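Local coordinates for Rho-related gtp-binding protein RHOD (Homo sapiens, PDB 2J1L) that belongs to the Rho branch of the Ras-like small GTP-binding proteins and is modelled here with guanosine-5'-diphosphate and a magnesium ion, at residues R172-E175 / M176-V180; D194-H197 / A198-E202. All blocks are in the same frame, centred on the assembly; numbering follows the deposited sequence.

Contact 1. Residues R172-E175 / M176-V180; sequences RGQE and MARSV
The last two turns of helix 170-179, a surface helix of the Ras-like fold, bring Glu175 and Arg178 together one turn apart. Four successive i to i+4 backbone bonds define the helix here: Met176 N to Arg172 O, Ala177 N to Gly173 O, Arg178 N to Gln174 O and Ser179 N to Glu175 O (2.9 Å). On its outer side Glu175 OE1 and Arg178 NH1 form a salt bridge at 2.9 Å, but the hydrogen bond within it is weak, with an angle of only 121° at the hydrogen. Consistent with this, the carboxylate and guanidinium planes are turned 72° against each other, and OE1 approaches the guanidinium obliquely. Arg178 reaches back because its chain, CG lying beside its own backbone N, folds at chi3 (-100°). That fold also lays the guanidinium near Gln174, whose CG is 3.7 Å from Arg178 NH2, and sets one guanidinium face toward Gln174 O. The amide of Gln174 is inclined only modestly to the guanidinium plane, and its NE2 makes a weak hydrogen bond with Tyr170 OH. Ser179 turns its hydroxyl back along the helix, OG donating to Met176 O at 3.1 Å from well off the C=O direction. While the charged pair lies on the outer side, Met176, bent at chi2 and chi3, packs on Phe121 and Phe125 of helix 118-135; Arg172 also touches Phe121, and Val180 rests on Tyr129 of that same neighbour.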
ATOM      1  N   ARG A 172     -12.435  -0.691   9.300  1.00 71.85           N
ATOM      2  CA  ARG A 172     -12.606  -1.847   8.440  1.00 71.99           C
ATOM      3  C   ARG A 172     -11.293  -2.232   7.735  1.00 71.30           C
ATOM      4  O   ARG A 172     -10.969  -3.415   7.624  1.00 70.77           O
ATOM      5  CB  ARG A 172     -13.743  -1.573   7.445  1.00 72.58           C
ATOM      6  CG  ARG A 172     -13.792  -2.518   6.266  1.00 74.25           C
ATOM      7  CD  ARG A 172     -15.205  -2.745   5.755  1.00 75.47           C
ATOM      8  NE  ARG A 172     -15.954  -3.645   6.618  1.00 76.78           N
ATOM      9  CZ  ARG A 172     -15.706  -4.949   6.786  1.00 77.37           C
ATOM     10  NH1 ARG A 172     -16.494  -5.653   7.599  1.00 77.28           N
ATOM     11  NH2 ARG A 172     -14.688  -5.561   6.167  1.00 77.10           N
ATOM     12  N   GLY A 173     -10.542  -1.232   7.275  1.00 71.00           N
ATOM     13  CA  GLY A 173      -9.187  -1.438   6.751  1.00 70.42           C
ATOM     14  C   GLY A 173      -8.287  -2.155   7.747  1.00 70.18           C
ATOM     15  O   GLY A 173      -7.485  -3.007   7.371  1.00 70.05           O
ATOM     16  N   GLN A 174      -8.443  -1.832   9.025  1.00 69.78           N
ATOM     17  CA  GLN A 174      -7.658  -2.466  10.076  1.00 69.73           C
ATOM     18  C   GLN A 174      -8.025  -3.941  10.195  1.00 69.25           C
ATOM     19  O   GLN A 174      -7.151  -4.797  10.275  1.00 68.54           O
ATOM     20  CB  GLN A 174      -7.887  -1.737  11.412  1.00 70.03           C
ATOM     21  CG  GLN A 174      -6.691  -1.753  12.345  1.00 71.03           C
ATOM     22  CD  GLN A 174      -6.434  -0.398  12.969  1.00 72.53           C
ATOM     23  OE1 GLN A 174      -7.260   0.112  13.731  1.00 73.62           O
ATOM     24  NE2 GLN A 174      -5.287   0.200  12.645  1.00 72.48           N
ATOM     25  N   GLU A 175      -9.326  -4.219  10.202  1.00 69.24           N
ATOM     26  CA  GLU A 175      -9.838  -5.591  10.172  1.00 69.46           C
ATOM     27  C   GLU A 175      -9.249  -6.423   9.020  1.00 69.20           C
ATOM     28  O   GLU A 175      -8.767  -7.530   9.232  1.00 68.65           O
ATOM     29  CB  GLU A 175     -11.369  -5.598  10.050  1.00 69.80           C
ATOM     30  CG  GLU A 175     -12.154  -5.021  11.235  1.00 71.45           C
ATOM     31  CD  GLU A 175     -11.768  -5.634  12.589  1.00 73.91           C
ATOM     32  OE1 GLU A 175     -10.800  -5.145  13.220  1.00 74.98           O
ATOM     33  OE2 GLU A 175     -12.449  -6.588  13.036  1.00 75.33           O
ATOM     34  N   MET A 176      -9.297  -5.890   7.804  1.00 69.29           N
ATOM     35  CA  MET A 176      -8.632  -6.524   6.665  1.00 69.42           C
ATOM     36  C   MET A 176      -7.191  -6.886   6.995  1.00 68.99           C
ATOM     37  O   MET A 176      -6.751  -8.007   6.739  1.00 69.37           O
ATOM     38  CB  MET A 176      -8.623  -5.589   5.465  1.00 69.77           C
ATOM     39  CG  MET A 176      -7.979  -6.167   4.185  1.00 71.00           C
ATOM     40  SD  MET A 176      -8.738  -7.697   3.564  1.00 74.83           S
ATOM     41  CE  MET A 176     -10.481  -7.464   3.931  1.00 74.50           C
ATOM     42  N   ALA A 177      -6.463  -5.932   7.558  1.00 68.38           N
ATOM     43  CA  ALA A 177      -5.071  -6.146   7.928  1.00 68.11           C
ATOM     44  C   ALA A 177      -4.912  -7.343   8.864  1.00 68.18           C
ATOM     45  O   ALA A 177      -4.043  -8.204   8.637  1.00 67.93           O
ATOM     46  CB  ALA A 177      -4.480  -4.878   8.569  1.00 67.79           C
ATOM     47  N   ARG A 178      -5.735  -7.398   9.910  1.00 67.97           N
ATOM     48  CA  ARG A 178      -5.698  -8.539  10.812  1.00 68.68           C
ATOM     49  C   ARG A 178      -5.980  -9.844  10.070  1.00 67.61           C
ATOM     50  O   ARG A 178      -5.266 -10.825  10.270  1.00 67.34           O
ATOM     51  CB  ARG A 178      -6.652  -8.376  12.016  1.00 68.77           C
ATOM     52  CG  ARG A 178      -6.116  -7.409  13.064  1.00 70.13           C
ATOM     53  CD  ARG A 178      -6.817  -7.513  14.427  1.00 71.87           C
ATOM     54  NE  ARG A 178      -7.847  -6.479  14.653  1.00 75.52           N
ATOM     55  CZ  ARG A 178      -7.622  -5.157  14.768  1.00 76.44           C
ATOM     56  NH1 ARG A 178      -8.645  -4.328  14.988  1.00 75.70           N
ATOM     57  NH2 ARG A 178      -6.391  -4.646  14.658  1.00 77.21           N
ATOM     58  N   SER A 179      -6.973  -9.859   9.183  1.00 66.67           N
ATOM     59  CA  SER A 179      -7.370 -11.134   8.582  1.00 66.40           C
ATOM     60  C   SER A 179      -6.389 -11.597   7.513  1.00 65.58           C
ATOM     61  O   SER A 179      -6.489 -12.710   7.002  1.00 65.67           O
ATOM     62  CB  SER A 179      -8.813 -11.111   8.064  1.00 66.15           C
ATOM     63  OG  SER A 179      -8.974 -10.169   7.042  1.00 67.95           O
ATOM     64  N   VAL A 180      -5.409 -10.766   7.214  1.00 64.69           N
ATOM     65  CA  VAL A 180      -4.397 -11.122   6.244  1.00 64.32           C
ATOM     66  C   VAL A 180      -2.986 -11.233   6.868  1.00 63.90           C
ATOM     67  O   VAL A 180      -1.988 -11.439   6.165  1.00 63.61           O
ATOM     68  CB  VAL A 180      -4.473 -10.116   5.086  1.00 64.46           C
ATOM     69  CG1 VAL A 180      -3.099  -9.782   4.524  1.00 65.03           C
ATOM     70  CG2 VAL A 180      -5.404 -10.649   4.030  1.00 63.47           C
TER

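Contact 2. Residues D194-H197 / A198-E202; sequences DNVH and AVFQE
From Asn195 to Val199, and again from His197 to Gln201, the backbone closes i to i+4 turns: Val199 N meets Asn195 O at 3.2 Å and Gln201 N meets His197 O at 2.9 Å, whereas the intervening Phe200 N to Val196 O bond is weak at 3.4 Å. Val196 O also lies at the edge of the Phe200 ring, near its plane, 3.3 Å from Phe200 CD2. The ring is put there by a first torsion of -72°, which leaves CG beside the backbone N of Phe200 and sends the ring back along the helix. One branch of Val196 follows the same side, CG1 standing 4.3 Å from Phe200 CE2, so the two apolar side chains make a loose contact one turn apart. Val199 packs against backbone instead: its CG2 is 3.2 Å from Asn195 O, the carbonyl that its own N-H engages. Asn195 occupies the N-cap position, but its side chain forms no capping bond. The amide leans over Ala198, OD1 lying 3.3 Å from Ala198 CB, and ND2 donates to Glu187 O at the end of strand 184-187, tying the start of the helix to the sheet edge. Val196 and Phe200 face helix 47-55, where both touch Leu50; Phe54 stacks with the Phe200 ring and lies edge-to-face with His197. Val199 and Phe200 reach Leu110 of strand 106-114. This is the opening of the C-terminal helix of a Ras-like domain, an amphipathic helix laid against the sheet and the helix after the P-loop, with the Val196 side chain about 7 Å from guanosine-5'-diphosphate.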
ATOM      1  N   ASP A 194      -0.777  13.422   1.512  1.00 70.89           N
ATOM      2  CA  ASP A 194      -1.180  13.192   2.890  1.00 70.92           C
ATOM      3  C   ASP A 194      -0.709  11.810   3.349  1.00 69.81           C
ATOM      4  O   ASP A 194      -1.197  10.790   2.885  1.00 69.80           O
ATOM      5  CB  ASP A 194      -2.707  13.334   2.998  1.00 71.49           C
ATOM      6  CG  ASP A 194      -3.240  13.111   4.414  1.00 73.62           C
ATOM      7  OD1 ASP A 194      -2.460  13.166   5.392  1.00 76.74           O
ATOM      8  OD2 ASP A 194      -4.467  12.893   4.541  1.00 76.53           O
ATOM      9  N   ASN A 195       0.278  11.803   4.232  1.00 69.02           N
ATOM     10  CA  ASN A 195       0.723  10.606   4.923  1.00 68.63           C
ATOM     11  C   ASN A 195       1.499   9.614   4.060  1.00 68.06           C
ATOM     12  O   ASN A 195       1.669   8.453   4.428  1.00 68.05           O
ATOM     13  CB  ASN A 195      -0.461   9.900   5.552  1.00 68.91           C
ATOM     14  CG  ASN A 195      -0.072   9.143   6.782  1.00 70.59           C
ATOM     15  OD1 ASN A 195       0.611   9.694   7.658  1.00 73.74           O
ATOM     16  ND2 ASN A 195      -0.479   7.874   6.866  1.00 70.29           N
ATOM     17  N   VAL A 196       1.999  10.083   2.928  1.00 67.57           N
ATOM     18  CA  VAL A 196       2.672   9.226   1.963  1.00 67.11           C
ATOM     19  C   VAL A 196       4.084   8.825   2.427  1.00 66.93           C
ATOM     20  O   VAL A 196       4.449   7.640   2.372  1.00 67.11           O
ATOM     21  CB  VAL A 196       2.685   9.896   0.572  1.00 67.17           C
ATOM     22  CG1 VAL A 196       3.602   9.145  -0.389  1.00 67.21           C
ATOM     23  CG2 VAL A 196       1.230   9.963   0.037  1.00 66.40           C
ATOM     24  N   HIS A 197       4.859   9.789   2.903  1.00 66.03           N
ATOM     25  CA  HIS A 197       6.159   9.494   3.498  1.00 66.14           C
ATOM     26  C   HIS A 197       6.054   8.595   4.705  1.00 64.83           C
ATOM     27  O   HIS A 197       6.948   7.771   4.933  1.00 65.00           O
ATOM     28  CB  HIS A 197       6.871  10.771   3.966  1.00 67.05           C
ATOM     29  CG  HIS A 197       7.406  11.599   2.855  1.00 69.31           C
ATOM     30  ND1 HIS A 197       8.713  11.498   2.426  1.00 72.98           N
ATOM     31  CD2 HIS A 197       6.815  12.540   2.077  1.00 72.08           C
ATOM     32  CE1 HIS A 197       8.907  12.357   1.435  1.00 74.87           C
ATOM     33  NE2 HIS A 197       7.772  13.007   1.212  1.00 74.68           N
ATOM     34  N   ALA A 198       5.017   8.795   5.514  1.00 63.26           N
ATOM     35  CA  ALA A 198       4.805   7.937   6.668  1.00 62.73           C
ATOM     36  C   ALA A 198       4.655   6.501   6.203  1.00 61.84           C
ATOM     37  O   ALA A 198       5.241   5.611   6.797  1.00 62.23           O
ATOM     38  CB  ALA A 198       3.585   8.368   7.481  1.00 62.78           C
ATOM     39  N   VAL A 199       3.921   6.268   5.122  1.00 60.60           N
ATOM     40  CA  VAL A 199       3.794   4.902   4.634  1.00 60.11           C
ATOM     41  C   VAL A 199       5.161   4.277   4.385  1.00 59.97           C
ATOM     42  O   VAL A 199       5.417   3.154   4.796  1.00 60.25           O
ATOM     43  CB  VAL A 199       2.947   4.779   3.345  1.00 60.06           C
ATOM     44  CG1 VAL A 199       2.899   3.345   2.905  1.00 57.60           C
ATOM     45  CG2 VAL A 199       1.526   5.329   3.561  1.00 59.41           C
ATOM     46  N   PHE A 200       6.048   4.990   3.722  1.00 59.97           N
ATOM     47  CA  PHE A 200       7.313   4.383   3.353  1.00 60.49           C
ATOM     48  C   PHE A 200       8.302   4.344   4.515  1.00 60.94           C
ATOM     49  O   PHE A 200       9.226   3.553   4.498  1.00 60.97           O
ATOM     50  CB  PHE A 200       7.907   5.070   2.136  1.00 60.13           C
ATOM     51  CG  PHE A 200       7.168   4.759   0.873  1.00 61.15           C
ATOM     52  CD1 PHE A 200       7.455   3.601   0.146  1.00 60.87           C
ATOM     53  CD2 PHE A 200       6.162   5.597   0.409  1.00 61.71           C
ATOM     54  CE1 PHE A 200       6.781   3.309  -0.991  1.00 59.15           C
ATOM     55  CE2 PHE A 200       5.487   5.290  -0.755  1.00 61.27           C
ATOM     56  CZ  PHE A 200       5.789   4.138  -1.439  1.00 60.12           C
ATOM     57  N   GLN A 201       8.101   5.183   5.520  1.00 61.58           N
ATOM     58  CA  GLN A 201       8.896   5.120   6.734  1.00 62.29           C
ATOM     59  C   GLN A 201       8.508   3.935   7.604  1.00 62.26           C
ATOM     60  O   GLN A 201       9.376   3.268   8.160  1.00 61.92           O
ATOM     61  CB  GLN A 201       8.736   6.405   7.553  1.00 63.01           C
ATOM     62  CG  GLN A 201       9.715   7.478   7.173  1.00 64.32           C
ATOM     63  CD  GLN A 201       9.583   8.683   8.042  1.00 65.52           C
ATOM     64  OE1 GLN A 201      10.442   8.936   8.885  1.00 69.59           O
ATOM     65  NE2 GLN A 201       8.504   9.439   7.862  1.00 64.19           N
ATOM     66  N   GLU A 202       7.210   3.704   7.762  1.00 62.52           N
ATOM     67  CA  GLU A 202       6.736   2.489   8.418  1.00 63.01           C
ATOM     68  C   GLU A 202       7.241   1.269   7.681  1.00 62.43           C
ATOM     69  O   GLU A 202       7.771   0.346   8.282  1.00 62.66           O
ATOM     70  CB  GLU A 202       5.219   2.436   8.450  1.00 63.56           C
ATOM     71  CG  GLU A 202       4.653   2.768   9.823  1.00 66.77           C
ATOM     72  CD  GLU A 202       5.028   1.723  10.870  1.00 69.83           C
ATOM     73  OE1 GLU A 202       4.447   0.608  10.854  1.00 71.07           O
ATOM     74  OE2 GLU A 202       5.912   2.027  11.706  1.00 73.34           O
TER

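In the fold
Contact 1 closes before contact 2 opens, and strand 184-187, an outermost strand of the six-stranded mixed sheet, runs between them in sequence. Contact 1 lies at the end of helix 170-179, and contact 2 runs from the loop at 194-195 into the start of helix 196-209, so the two contacts belong to the last two helices of one Ras-family domain. Their centres are 19 Å apart and their nearest atoms about 10 Å, without touching. Each helix has a different helical neighbour: 118-135 for contact 1, 47-55 for contact 2. The chain between them also contributes Ser189, Ala190 and Arg191 to the guanosine-5'-diphosphate pocket, so that in sequence a segment lining the nucleotide pocket separates the two helices.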